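Local structure of glutathione s-transferase (Haemonchus contortus, 2WS2) at residues R12-I17 and Q50-E55; L71-G76 and W83-V88; F106-G111 and G115-L120; T145-G150 and F155-V160; K171-D174 and E178-A181. The protein probably catalyses the conjugation of glutathione to electrophilic substrates such as alkyl and aryl halides, as a sigma-family glutathione transferase. All coordinates share one frame; numbering follows the deposited sequence.

Interaction 1. Residues R12-I17 and Q50-E55; sequences RGAAEI and QLPVLE
P52 lies against A14 and A15 at the point where the loop after strand 4-9 turns into helix 16-24. Its ring can be followed atom by atom. CB meets the methyl group of A15, with P52 CB and A15 CB 4.1 Å apart. Next round the ring, CG approaches the backbone and comes to rest 3.7 Å from A14 O. CD then turns to the other alanine, placing P52 CD 4.1 Å from A14 CB. One compact, rigid ring thus spans two methyl groups and the carbonyl oxygen of the first of these alanines. The peptide bond leading into P52 is cis, the hallmark of the proline that precedes strand 53-56 of the thioredoxin-like domain in glutathione transferases, where this corner borders the glutathione site in relatives. Proline suits the place because it accepts a cis bond far more readily than other residues. Alanine suits the other side: a single methyl lets the loop come to 6.1 Å between A15 CA and P52 CA. Y8 of strand 4-9 touches both P52 and A15, and A14 N donates to its OH, while S64 at the start of helix 64-75 touches A14 and P52. Only about 100 Å² is buried between the segments. The contact is apolar, with no hydrogen bond across it, so its fit rests on shape and dispersion, the cis bond fixing the direction in which the ring is presented to the alanines.

Interaction 2. Residues L71-G76 and W83-V88; sequences LARKFG and WEEAVV
R73 and E85 face each other across the gap between helix 64-75 and helix 82-100, and the interaction of charge comes first. R73 NE and E85 OE1 are 3.7 Å apart, a long salt bridge. The oxygen stands well out of the guanidinium plane, so no N-H is aimed at it and the attraction is electrostatic alone. The planes of the two flat groups are 80° apart. The same carboxylate oxygen also lies 3.7 Å from R73 CG, because the arginine runs extended from CG to NE and the glutamate crosses it at about a right angle. R73, near the C-terminal end of its helix, and E85, near the start of its own, carry charges that the helix dipoles would probably welcome there.

Solvent supplies a second link. A water accepts from R73 NE at 3.0 Å; its distance to E85 OE1 is too short to be trusted in detail, although a bridging role is plausible.

The two helices belong to different parts of the glutathione transferase fold: the first closes the thioredoxin-like domain and the second opens the helical one. The contact also sits at the dimer interface. R73 NH1 makes its stronger salt bridge to E85 OE1 of the second subunit, and the two R73 side chains pack together across it, their charges set among the glutamates.

The backbone closes the first helix at G76. G76 N bonds to A72 O at 2.7 Å, and the residue leaves the helix with phi of 102°, a conformation that glycine adopts easily.

Interaction 3. Residues F106-G111 and G115-L120; sequences FKVLLG and GDLKAL
The surface connection between the short helix 103-107 and the long helix 118-143, in the all-helical C-terminal domain, brings V108 against L117. Their alpha carbons, V108 CA and L117 CA, approach to 6.3 Å, and their side chains lie alongside, pointing opposite ways. V108 uses its two methyls differently. CG1 presses on the branch point of the leucine, V108 CG1 to L117 CG being 3.5 Å, tighter than usual for two carbons, although this crowding may reflect a poorly defined loop. CG2 leans on the backbone of G115, with V108 CG2 3.6 Å from G115 N; lacking a side chain, glycine offers bare main chain there. L117 extends toward V108, its CG anti to the backbone N (chi1 -171°), which carries L117 CD1 up to V108 O, 3.4 Å away. A looser touch follows where L109 CD1 and L117 CD1 are 4.5 Å apart.

Branched aliphatic residues suit this place because they can cover each other where the loop closes without needing polar partners. L117 also packs on Y105, which continues the contact onto helix 103-107, and V108 touches D113 within the loop.

No hydrogen bond joins the two segments. They bury some 213 Å² between them, and the side chains that meet are aliphatic, so the hydrophobic effect, rather than directional bonding, probably contributes modestly to closing the loop at the edge of the molecule.

Interaction 4. Residues T145-G150 and F155-V160; sequences TGYLVG and FADLYV
L148 and D157 join the loop after helix 118-143 to the first turn of helix 155-162. D157 also bonds through OD2 to T154 N just ahead of the helix, one half of an N-terminal capping box, consistent with the capping motif of this helix in the glutathione transferase family.

Polar contacts centre on the aspartate. L148 N donates to D157 OD1 at 3.3 Å with an N-H...O angle of 153°, and D157 OD1 accepts with its syn lone pair. H182 NE2 grips the same oxygen, so the buried carboxylate is held by three donors, L148 N, H182 NE2 and T154 N, which would probably favour its ionised form. Aspartate suits the place: its short chain puts one oxygen on the loop while the other faces the helix end. The Y147 side chain crosses that of D157 at about a right angle, ring and carboxylate planes 59° apart, with D157 OD2 3.8 Å from Y147 CD2; K185 is a cation-pi partner of the ring.

Apolar contacts fall to the leucine. L148 CD1 lies 4.4 Å from A156 CB, and the side chain packs on V136, I139 and L140 of helix 118-143; its approach to V160 is doubtful in detail. With CG anti to its carbonyl carbon (chi1 -76°), the leucine passes alongside D157 in the opposite direction, shielding the carboxylate.

Backbone angles and bonds to N143 and T145 set the shape of the loop. G146 and G150 both have positive phi, which glycine tolerates, and N143 ND2 binds Y147 O and G150 O. T145 OG1 donates to G150 O at 2.8 Å, lying in the carbonyl plane.

Interaction 5. Residues K171-D174 and E178-A181; sequences KLYD and EVKA
Y173 brings the CD1 edge of its ring to the first turn of helix 177-186, and the way V179 and K180 meet that ring defines the contact. The ring crowds the K180 backbone at distances too short to be physical, and the exact placing of Y173, whose chi1 of -12° is nearly eclipsed, is doubtful, so the distances to it are approximate. The tyrosine and the valine cross at about a right angle. V179 comes obliquely to the ring with one branch: V179 CG1 is some 3.4 Å from Y173 CD1 and 3.7 Å from Y173 CE1. This branch stands anti to the backbone N of V179 (chi1 -178°), a setting that brings it to the aromatic carbons. The other neighbour is met near its root, Y173 CD1 lying roughly 3.4 Å from K180 CB. Beyond CB the lysine runs extended and leads its ammonium group away from the ring.

The contact closes the loop between helices 155-162 and 177-186 of the C-terminal domain. Helix 118-143 backs it through F133, which touches V179 and whose ring meets that of Y173 with planes at about 60°; R129 NH1 holds L172 O close by.

Each residue type fits: tyrosine is broad enough to meet two neighbouring residues and F133, valine is compact on the buried side, and lysine can keep its charge in solvent. With no hydrogen bond between the segments, the union is one of aromatic and aliphatic surfaces, in which the lysine takes part through its hydrocarbon base.

In the fold
Interactions 1, 2 and 4 form a connected group where the two domains meet. I17 of interaction 1 packs on F155, L158 and Y159 of interaction 4, with I17 CG1 3.5 Å from L158 CB. F155 also touches A72 and V88 of interaction 2, whose centre lies about 11 Å from that of interaction 4. L54 and L71 link interactions 1 and 2. Interactions 3 and 5 sit further out in the helical domain, their nearest atoms about 6 Å apart, while interaction 5 approaches interaction 4 to about 5 Å between nearest atoms. Interaction 1 is nearest to where relatives bind glutathione; interaction 2 lies at the dimer interface.

Interaction 1. Residues R12-I17 and Q50-E55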
# COMPACT_ATOMS: atom_id res chain seq x y z
N ARG A 12 -10.37 11.68 -11.59
CA ARG A 12 -10.11 11.65 -10.17
C ARG A 12 -9.09 10.57 -9.93
O ARG A 12 -7.94 10.89 -9.86
CB ARG A 12 -11.38 11.42 -9.39
CG ARG A 12 -12.20 12.71 -9.28
CD ARG A 12 -13.42 12.48 -8.46
NE ARG A 12 -14.08 11.25 -8.85
CZ ARG A 12 -14.97 11.12 -9.84
NH1 ARG A 12 -15.34 12.15 -10.57
NH2 ARG A 12 -15.48 9.92 -10.09
N GLY A 13 -9.55 9.33 -9.93
CA GLY A 13 -8.75 8.12 -9.93
C GLY A 13 -7.74 8.08 -8.82
O GLY A 13 -8.09 8.31 -7.65
N ALA A 14 -6.49 7.80 -9.19
CA ALA A 14 -5.41 7.57 -8.23
C ALA A 14 -4.72 8.88 -7.85
O ALA A 14 -3.73 8.90 -7.12
CB ALA A 14 -4.38 6.59 -8.84
N ALA A 15 -5.22 10.01 -8.33
CA ALA A 15 -4.55 11.26 -8.01
C ALA A 15 -5.45 12.21 -7.22
O ALA A 15 -5.03 13.30 -6.84
CB ALA A 15 -4.05 11.92 -9.28
N GLU A 16 -6.68 11.78 -6.96
CA GLU A 16 -7.67 12.68 -6.34
C GLU A 16 -7.27 13.08 -4.93
O GLU A 16 -7.16 14.28 -4.62
CB GLU A 16 -9.10 12.09 -6.41
CG GLU A 16 -10.25 13.08 -5.99
CD GLU A 16 -10.23 14.42 -6.72
OE1 GLU A 16 -9.61 14.54 -7.81
OE2 GLU A 16 -10.84 15.39 -6.21
N ILE A 17 -6.97 12.09 -4.08
CA ILE A 17 -6.51 12.38 -2.72
C ILE A 17 -5.29 13.35 -2.66
O ILE A 17 -5.32 14.38 -1.95
CB ILE A 17 -6.34 11.04 -1.87
CG1 ILE A 17 -6.40 11.31 -0.38
CG2 ILE A 17 -5.10 10.30 -2.27
CD1 ILE A 17 -5.34 12.26 0.10
N GLN A 50 4.48 5.11 -15.44
CA GLN A 50 3.23 5.03 -14.75
C GLN A 50 2.81 6.44 -14.29
O GLN A 50 3.65 7.35 -14.14
CB GLN A 50 3.35 4.06 -13.55
CG GLN A 50 3.19 2.57 -13.91
CD GLN A 50 3.39 1.61 -12.74
OE1 GLN A 50 3.79 0.46 -12.95
NE2 GLN A 50 3.08 2.07 -11.49
N LEU A 51 1.51 6.61 -14.09
CA LEU A 51 1.02 7.82 -13.44
C LEU A 51 0.21 7.40 -12.20
O LEU A 51 -0.31 6.29 -12.16
CB LEU A 51 0.21 8.67 -14.42
CG LEU A 51 0.90 9.42 -15.57
CD1 LEU A 51 -0.16 10.22 -16.41
CD2 LEU A 51 2.04 10.34 -15.13
N PRO A 52 0.07 8.29 -11.20
CA PRO A 52 0.46 9.68 -11.11
C PRO A 52 1.92 9.84 -10.75
O PRO A 52 2.52 8.91 -10.21
CB PRO A 52 -0.43 10.22 -10.00
CG PRO A 52 -0.65 9.07 -9.11
CD PRO A 52 -0.61 7.85 -9.96
N VAL A 53 2.47 11.00 -11.09
CA VAL A 53 3.82 11.36 -10.72
C VAL A 53 3.84 12.78 -10.22
O VAL A 53 3.35 13.69 -10.90
CB VAL A 53 4.75 11.31 -11.95
CG1 VAL A 53 6.06 12.02 -11.65
CG2 VAL A 53 4.97 9.85 -12.39
N LEU A 54 4.42 12.98 -9.04
CA LEU A 54 4.75 14.29 -8.53
C LEU A 54 6.17 14.82 -8.86
O LEU A 54 7.17 14.09 -8.73
CB LEU A 54 4.57 14.31 -7.02
CG LEU A 54 4.70 15.73 -6.47
CD1 LEU A 54 3.45 16.59 -6.88
CD2 LEU A 54 4.92 15.73 -4.99
N GLU A 55 6.25 16.10 -9.23
CA GLU A 55 7.53 16.80 -9.24
C GLU A 55 7.62 17.92 -8.23
O GLU A 55 6.71 18.76 -8.13
CB GLU A 55 7.88 17.34 -10.64
CG GLU A 55 7.88 16.29 -11.74
CD GLU A 55 8.56 16.77 -13.00
OE1 GLU A 55 8.39 16.08 -14.04
OE2 GLU A 55 9.22 17.83 -12.95

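Interaction 2. Residues L71-G76 and W83-V88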
# COMPACT_ATOMS: atom_id res chain seq x y z
N LEU A 71 3.27 14.35 0.81
CA LEU A 71 2.69 15.69 0.93
C LEU A 71 1.99 15.95 2.27
O LEU A 71 2.10 17.03 2.84
CB LEU A 71 1.70 15.88 -0.20
CG LEU A 71 2.32 16.23 -1.55
CD1 LEU A 71 1.21 16.58 -2.48
CD2 LEU A 71 3.27 17.37 -1.45
N ALA A 72 1.27 14.95 2.75
CA ALA A 72 0.55 14.98 4.04
C ALA A 72 1.46 15.26 5.27
O ALA A 72 1.13 16.10 6.11
CB ALA A 72 -0.22 13.68 4.21
N ARG A 73 2.61 14.55 5.33
CA ARG A 73 3.66 14.79 6.32
C ARG A 73 4.17 16.21 6.30
O ARG A 73 4.23 16.86 7.33
CB ARG A 73 4.87 13.87 6.08
CG ARG A 73 4.76 12.55 6.75
CD ARG A 73 6.09 11.80 6.72
NE ARG A 73 5.86 10.39 6.96
CZ ARG A 73 6.81 9.47 7.01
NH1 ARG A 73 8.10 9.82 6.84
NH2 ARG A 73 6.47 8.21 7.23
N LYS A 74 4.55 16.69 5.13
CA LYS A 74 5.14 18.03 5.07
C LYS A 74 4.12 19.12 5.40
O LYS A 74 4.50 20.18 5.88
CB LYS A 74 5.85 18.30 3.72
CG LYS A 74 4.96 18.58 2.54
CD LYS A 74 5.70 18.57 1.19
CE LYS A 74 6.61 19.73 1.01
NZ LYS A 74 7.56 19.41 -0.10
N PHE A 75 2.85 18.84 5.16
CA PHE A 75 1.75 19.81 5.38
C PHE A 75 0.92 19.66 6.71
O PHE A 75 0.28 20.61 7.14
CB PHE A 75 0.82 19.85 4.13
CG PHE A 75 1.47 20.41 2.86
CD1 PHE A 75 1.44 19.71 1.67
CD2 PHE A 75 2.10 21.64 2.87
CE1 PHE A 75 2.00 20.23 0.51
CE2 PHE A 75 2.68 22.17 1.72
CZ PHE A 75 2.63 21.45 0.54
N GLY A 76 0.96 18.50 7.36
CA GLY A 76 0.28 18.31 8.67
C GLY A 76 -1.05 17.55 8.64
O GLY A 76 -1.99 17.82 9.44
N TRP A 83 2.95 7.58 16.27
CA TRP A 83 2.04 6.44 16.40
C TRP A 83 0.75 6.64 15.60
O TRP A 83 0.26 5.69 14.95
CB TRP A 83 1.78 6.07 17.89
CG TRP A 83 0.64 5.12 18.05
CD1 TRP A 83 -0.66 5.45 18.29
CD2 TRP A 83 0.69 3.70 17.95
NE1 TRP A 83 -1.43 4.33 18.35
CE2 TRP A 83 -0.64 3.24 18.11
CE3 TRP A 83 1.72 2.77 17.74
CZ2 TRP A 83 -0.97 1.89 18.11
CZ3 TRP A 83 1.39 1.42 17.69
CH2 TRP A 83 0.07 0.98 17.87
N GLU A 84 0.24 7.88 15.62
CA GLU A 84 -0.98 8.28 14.89
C GLU A 84 -0.72 8.18 13.37
O GLU A 84 -1.61 7.81 12.61
CB GLU A 84 -1.40 9.72 15.29
CG GLU A 84 -2.69 10.28 14.64
CD GLU A 84 -3.25 11.52 15.36
OE1 GLU A 84 -3.42 12.58 14.69
OE2 GLU A 84 -3.51 11.45 16.60
N GLU A 85 0.52 8.44 12.96
CA GLU A 85 0.83 8.44 11.53
C GLU A 85 0.78 7.02 11.00
O GLU A 85 0.53 6.80 9.82
CB GLU A 85 2.19 9.05 11.28
CG GLU A 85 2.22 10.52 11.50
CD GLU A 85 3.57 11.11 11.22
OE1 GLU A 85 4.07 11.01 10.08
OE2 GLU A 85 4.13 11.70 12.16
N ALA A 86 1.02 6.07 11.86
CA ALA A 86 1.08 4.69 11.42
C ALA A 86 -0.33 4.20 11.47
O ALA A 86 -0.74 3.37 10.71
CB ALA A 86 1.95 3.87 12.32
N VAL A 87 -1.06 4.68 12.46
CA VAL A 87 -2.49 4.33 12.53
C VAL A 87 -3.20 4.72 11.22
O VAL A 87 -3.92 3.94 10.62
CB VAL A 87 -3.15 4.94 13.80
CG1 VAL A 87 -4.69 5.18 13.59
CG2 VAL A 87 -2.87 4.08 15.06
N VAL A 88 -2.98 5.96 10.83
CA VAL A 88 -3.41 6.62 9.60
C VAL A 88 -3.00 5.80 8.38
O VAL A 88 -3.85 5.49 7.53
CB VAL A 88 -2.71 7.97 9.48
CG1 VAL A 88 -2.62 8.45 8.00
CG2 VAL A 88 -3.43 9.04 10.33
O HOH W 1 3.28 9.56 8.30

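Interaction 3. Residues F106-G111 and G115-L120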
# COMPACT_ATOMS: atom_id res chain seq x y z
N PHE A 106 -17.05 -3.73 -9.38
CA PHE A 106 -17.13 -2.33 -9.76
C PHE A 106 -17.37 -2.15 -11.27
O PHE A 106 -17.89 -1.12 -11.71
CB PHE A 106 -15.83 -1.62 -9.34
CG PHE A 106 -16.01 -0.53 -8.31
CD1 PHE A 106 -17.10 -0.52 -7.44
CD2 PHE A 106 -15.07 0.49 -8.22
CE1 PHE A 106 -17.24 0.49 -6.49
CE2 PHE A 106 -15.21 1.52 -7.27
CZ PHE A 106 -16.29 1.51 -6.41
N LYS A 107 -17.00 -3.17 -12.04
CA LYS A 107 -17.00 -3.12 -13.50
C LYS A 107 -18.23 -3.76 -14.13
O LYS A 107 -18.78 -3.24 -15.10
CB LYS A 107 -15.71 -3.76 -14.06
CG LYS A 107 -14.41 -3.20 -13.46
CD LYS A 107 -14.26 -1.70 -13.70
CE LYS A 107 -14.57 -0.87 -12.47
NZ LYS A 107 -14.42 0.60 -12.70
N VAL A 108 -18.65 -4.90 -13.58
CA VAL A 108 -19.89 -5.58 -13.99
C VAL A 108 -21.15 -4.66 -14.00
O VAL A 108 -22.28 -5.10 -14.30
CB VAL A 108 -20.07 -6.87 -13.17
CG1 VAL A 108 -21.41 -6.94 -12.47
CG2 VAL A 108 -19.79 -8.11 -14.02
N LEU A 109 -20.94 -3.39 -13.68
CA LEU A 109 -21.82 -2.36 -14.21
C LEU A 109 -21.05 -1.36 -15.07
O LEU A 109 -21.44 -1.07 -16.21
CB LEU A 109 -22.65 -1.66 -13.13
CG LEU A 109 -23.82 -0.89 -13.76
CD1 LEU A 109 -25.13 -1.07 -12.96
CD2 LEU A 109 -23.50 0.60 -13.98
N LEU A 110 -19.94 -0.85 -14.56
CA LEU A 110 -19.09 0.05 -15.37
C LEU A 110 -18.43 -0.69 -16.55
O LEU A 110 -19.03 -1.60 -17.15
CB LEU A 110 -18.09 0.83 -14.49
CG LEU A 110 -18.63 2.03 -13.67
CD1 LEU A 110 -19.73 1.61 -12.73
CD2 LEU A 110 -17.54 2.76 -12.87
N GLY A 111 -17.20 -0.32 -16.89
CA GLY A 111 -16.58 -0.81 -18.10
C GLY A 111 -15.86 -2.14 -18.09
O GLY A 111 -14.63 -2.16 -18.18
N GLY A 115 -20.85 -10.98 -15.89
CA GLY A 115 -21.29 -11.87 -14.82
C GLY A 115 -22.67 -11.61 -14.27
O GLY A 115 -23.28 -10.56 -14.54
N ASP A 116 -23.16 -12.61 -13.52
CA ASP A 116 -24.29 -12.48 -12.61
C ASP A 116 -23.89 -11.32 -11.71
O ASP A 116 -22.85 -11.39 -11.04
CB ASP A 116 -24.48 -13.78 -11.82
CG ASP A 116 -25.92 -14.01 -11.33
OD1 ASP A 116 -26.58 -13.04 -10.87
OD2 ASP A 116 -26.39 -15.18 -11.37
N LEU A 117 -24.68 -10.24 -11.76
CA LEU A 117 -24.33 -8.97 -11.13
C LEU A 117 -24.80 -9.02 -9.68
O LEU A 117 -24.12 -8.53 -8.77
CB LEU A 117 -25.01 -7.81 -11.88
CG LEU A 117 -24.73 -6.32 -11.65
CD1 LEU A 117 -25.29 -5.52 -12.77
CD2 LEU A 117 -25.27 -5.79 -10.32
N LYS A 118 -25.97 -9.64 -9.50
CA LYS A 118 -26.62 -9.76 -8.20
C LYS A 118 -25.84 -10.69 -7.27
O LYS A 118 -25.82 -10.46 -6.07
CB LYS A 118 -28.05 -10.29 -8.38
CG LYS A 118 -29.09 -9.60 -7.46
CD LYS A 118 -29.19 -8.09 -7.74
CE LYS A 118 -29.69 -7.80 -9.16
NZ LYS A 118 -29.31 -6.42 -9.66
N ALA A 119 -25.21 -11.72 -7.83
CA ALA A 119 -24.43 -12.65 -7.01
C ALA A 119 -22.94 -12.31 -6.92
O ALA A 119 -22.14 -13.11 -6.43
CB ALA A 119 -24.66 -14.10 -7.42
N LEU A 120 -22.57 -11.13 -7.40
CA LEU A 120 -21.25 -10.55 -7.14
C LEU A 120 -21.44 -9.45 -6.11
O LEU A 120 -20.60 -9.27 -5.20
CB LEU A 120 -20.64 -9.96 -8.40
CG LEU A 120 -19.82 -10.87 -9.31
CD1 LEU A 120 -18.83 -10.00 -9.99
CD2 LEU A 120 -19.11 -11.99 -8.53

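Interaction 4. Residues T145-G150 and F155-V160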
# COMPACT_ATOMS: atom_id res chain seq x y z
N THR A 145 -14.40 11.98 17.84
CA THR A 145 -14.25 13.38 17.37
C THR A 145 -15.02 13.68 16.09
O THR A 145 -14.98 14.81 15.61
CB THR A 145 -12.75 13.82 17.16
OG1 THR A 145 -12.07 12.94 16.24
CG2 THR A 145 -11.98 13.93 18.46
N GLY A 146 -15.76 12.70 15.58
CA GLY A 146 -16.21 12.71 14.19
C GLY A 146 -15.14 12.20 13.19
O GLY A 146 -15.50 11.67 12.13
N TYR A 147 -13.85 12.37 13.51
CA TYR A 147 -12.72 11.96 12.61
C TYR A 147 -12.15 10.58 12.92
O TYR A 147 -12.35 10.05 13.99
CB TYR A 147 -11.55 12.94 12.71
CG TYR A 147 -11.87 14.35 12.30
CD1 TYR A 147 -11.98 15.36 13.24
CD2 TYR A 147 -12.07 14.68 10.96
CE1 TYR A 147 -12.29 16.68 12.86
CE2 TYR A 147 -12.39 15.99 10.57
CZ TYR A 147 -12.50 16.98 11.52
OH TYR A 147 -12.80 18.28 11.13
N LEU A 148 -11.37 10.00 12.00
CA LEU A 148 -10.91 8.63 12.21
C LEU A 148 -9.78 8.52 13.23
O LEU A 148 -9.67 7.52 13.94
CB LEU A 148 -10.56 7.92 10.88
CG LEU A 148 -11.61 7.38 9.89
CD1 LEU A 148 -11.00 7.41 8.47
CD2 LEU A 148 -12.12 5.99 10.20
N VAL A 149 -8.96 9.56 13.32
CA VAL A 149 -7.68 9.47 14.04
C VAL A 149 -7.39 10.89 14.54
O VAL A 149 -7.41 11.85 13.79
CB VAL A 149 -6.55 8.94 13.08
CG1 VAL A 149 -5.21 8.86 13.79
CG2 VAL A 149 -6.93 7.58 12.52
N GLY A 150 -7.18 11.02 15.84
CA GLY A 150 -6.94 12.34 16.44
C GLY A 150 -8.18 13.18 16.28
O GLY A 150 -9.29 12.66 16.35
N PHE A 155 -5.16 12.07 5.92
CA PHE A 155 -5.46 11.65 4.53
C PHE A 155 -6.26 10.37 4.59
O PHE A 155 -6.91 9.99 3.59
CB PHE A 155 -4.20 11.50 3.60
CG PHE A 155 -3.21 10.45 4.08
CD1 PHE A 155 -2.15 10.82 4.90
CD2 PHE A 155 -3.36 9.12 3.73
CE1 PHE A 155 -1.24 9.86 5.38
CE2 PHE A 155 -2.44 8.15 4.19
CZ PHE A 155 -1.38 8.53 5.03
N ALA A 156 -6.25 9.73 5.76
CA ALA A 156 -7.07 8.54 5.96
C ALA A 156 -8.58 8.87 5.87
O ALA A 156 -9.37 8.07 5.34
CB ALA A 156 -6.76 7.90 7.24
N ASP A 157 -8.94 10.02 6.43
CA ASP A 157 -10.24 10.68 6.17
C ASP A 157 -10.48 10.92 4.67
O ASP A 157 -11.56 10.61 4.15
CB ASP A 157 -10.28 12.00 6.95
CG ASP A 157 -10.38 11.76 8.45
OD1 ASP A 157 -11.21 10.95 8.84
OD2 ASP A 157 -9.64 12.37 9.22
N LEU A 158 -9.47 11.43 3.97
CA LEU A 158 -9.68 11.78 2.58
C LEU A 158 -10.04 10.56 1.75
O LEU A 158 -10.96 10.61 0.94
CB LEU A 158 -8.53 12.62 2.01
CG LEU A 158 -8.28 13.93 2.75
CD1 LEU A 158 -7.18 14.74 2.14
CD2 LEU A 158 -9.59 14.81 2.86
N TYR A 159 -9.43 9.42 2.08
CA TYR A 159 -9.55 8.26 1.19
C TYR A 159 -10.90 7.60 1.32
O TYR A 159 -11.50 7.17 0.35
CB TYR A 159 -8.46 7.23 1.49
CG TYR A 159 -7.24 7.30 0.60
CD1 TYR A 159 -7.26 6.81 -0.70
CD2 TYR A 159 -6.03 7.80 1.09
CE1 TYR A 159 -6.13 6.85 -1.53
CE2 TYR A 159 -4.87 7.83 0.26
CZ TYR A 159 -4.94 7.36 -1.02
OH TYR A 159 -3.82 7.42 -1.82
N VAL A 160 -11.39 7.46 2.54
CA VAL A 160 -12.61 6.70 2.68
C VAL A 160 -13.84 7.56 2.32
O VAL A 160 -14.83 7.04 1.83
CB VAL A 160 -12.68 5.90 4.02
CG1 VAL A 160 -11.55 6.26 4.94
CG2 VAL A 160 -14.08 6.01 4.74

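Interaction 5. Residues K171-D174 and E178-A181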
# COMPACT_ATOMS: atom_id res chain seq x y z
N LYS A 171 -27.32 2.95 -2.11
CA LYS A 171 -27.47 2.32 -0.79
C LYS A 171 -26.12 1.88 -0.19
O LYS A 171 -26.03 0.88 0.53
CB LYS A 171 -28.46 1.14 -0.87
CG LYS A 171 -28.29 0.26 -2.12
CD LYS A 171 -29.39 -0.81 -2.26
CE LYS A 171 -28.99 -1.84 -3.33
NZ LYS A 171 -29.00 -1.28 -4.72
N LEU A 172 -25.09 2.65 -0.50
CA LEU A 172 -23.71 2.34 -0.10
C LEU A 172 -23.55 2.28 1.43
O LEU A 172 -23.26 1.21 1.97
CB LEU A 172 -22.72 3.28 -0.76
CG LEU A 172 -21.21 2.96 -0.68
CD1 LEU A 172 -20.84 1.57 -1.23
CD2 LEU A 172 -20.47 4.02 -1.40
N TYR A 173 -23.77 3.38 2.15
CA TYR A 173 -23.71 3.25 3.61
C TYR A 173 -25.11 3.20 4.25
O TYR A 173 -25.44 4.02 5.12
CB TYR A 173 -22.82 4.31 4.32
CG TYR A 173 -21.87 5.18 3.49
CD1 TYR A 173 -21.32 6.31 4.05
CD2 TYR A 173 -21.55 4.89 2.19
CE1 TYR A 173 -20.47 7.13 3.36
CE2 TYR A 173 -20.71 5.72 1.48
CZ TYR A 173 -20.19 6.83 2.06
OH TYR A 173 -19.34 7.63 1.36
N ASP A 174 -25.92 2.23 3.79
CA ASP A 174 -27.30 2.06 4.25
C ASP A 174 -27.35 1.81 5.77
O ASP A 174 -27.62 2.73 6.55
CB ASP A 174 -28.04 0.97 3.44
CG ASP A 174 -29.56 1.00 3.66
OD1 ASP A 174 -30.18 2.08 3.47
OD2 ASP A 174 -30.14 -0.05 4.02
N GLU A 178 -23.10 6.31 10.60
CA GLU A 178 -21.89 6.98 11.08
C GLU A 178 -20.87 7.15 9.99
O GLU A 178 -20.17 8.16 9.96
CB GLU A 178 -21.32 6.34 12.34
CG GLU A 178 -22.03 6.84 13.63
CD GLU A 178 -23.22 5.99 13.99
OE1 GLU A 178 -23.71 5.29 13.08
OE2 GLU A 178 -23.64 5.97 15.18
N VAL A 179 -20.79 6.18 9.09
CA VAL A 179 -19.87 6.25 7.96
C VAL A 179 -20.32 7.43 7.11
O VAL A 179 -19.61 8.42 6.95
CB VAL A 179 -19.89 4.93 7.14
CG1 VAL A 179 -18.91 4.96 5.99
CG2 VAL A 179 -19.63 3.77 8.06
N LYS A 180 -21.58 7.35 6.66
CA LYS A 180 -22.18 8.42 5.86
C LYS A 180 -21.92 9.82 6.41
O LYS A 180 -21.62 10.72 5.69
CB LYS A 180 -23.70 8.17 5.59
CG LYS A 180 -24.37 9.29 4.78
CD LYS A 180 -25.75 8.83 4.29
CE LYS A 180 -26.72 10.01 4.08
NZ LYS A 180 -28.16 9.51 4.23
N ALA A 181 -21.98 9.99 7.71
CA ALA A 181 -21.77 11.33 8.29
C ALA A 181 -20.30 11.73 8.39
O ALA A 181 -19.96 12.90 8.45
CB ALA A 181 -22.41 11.38 9.66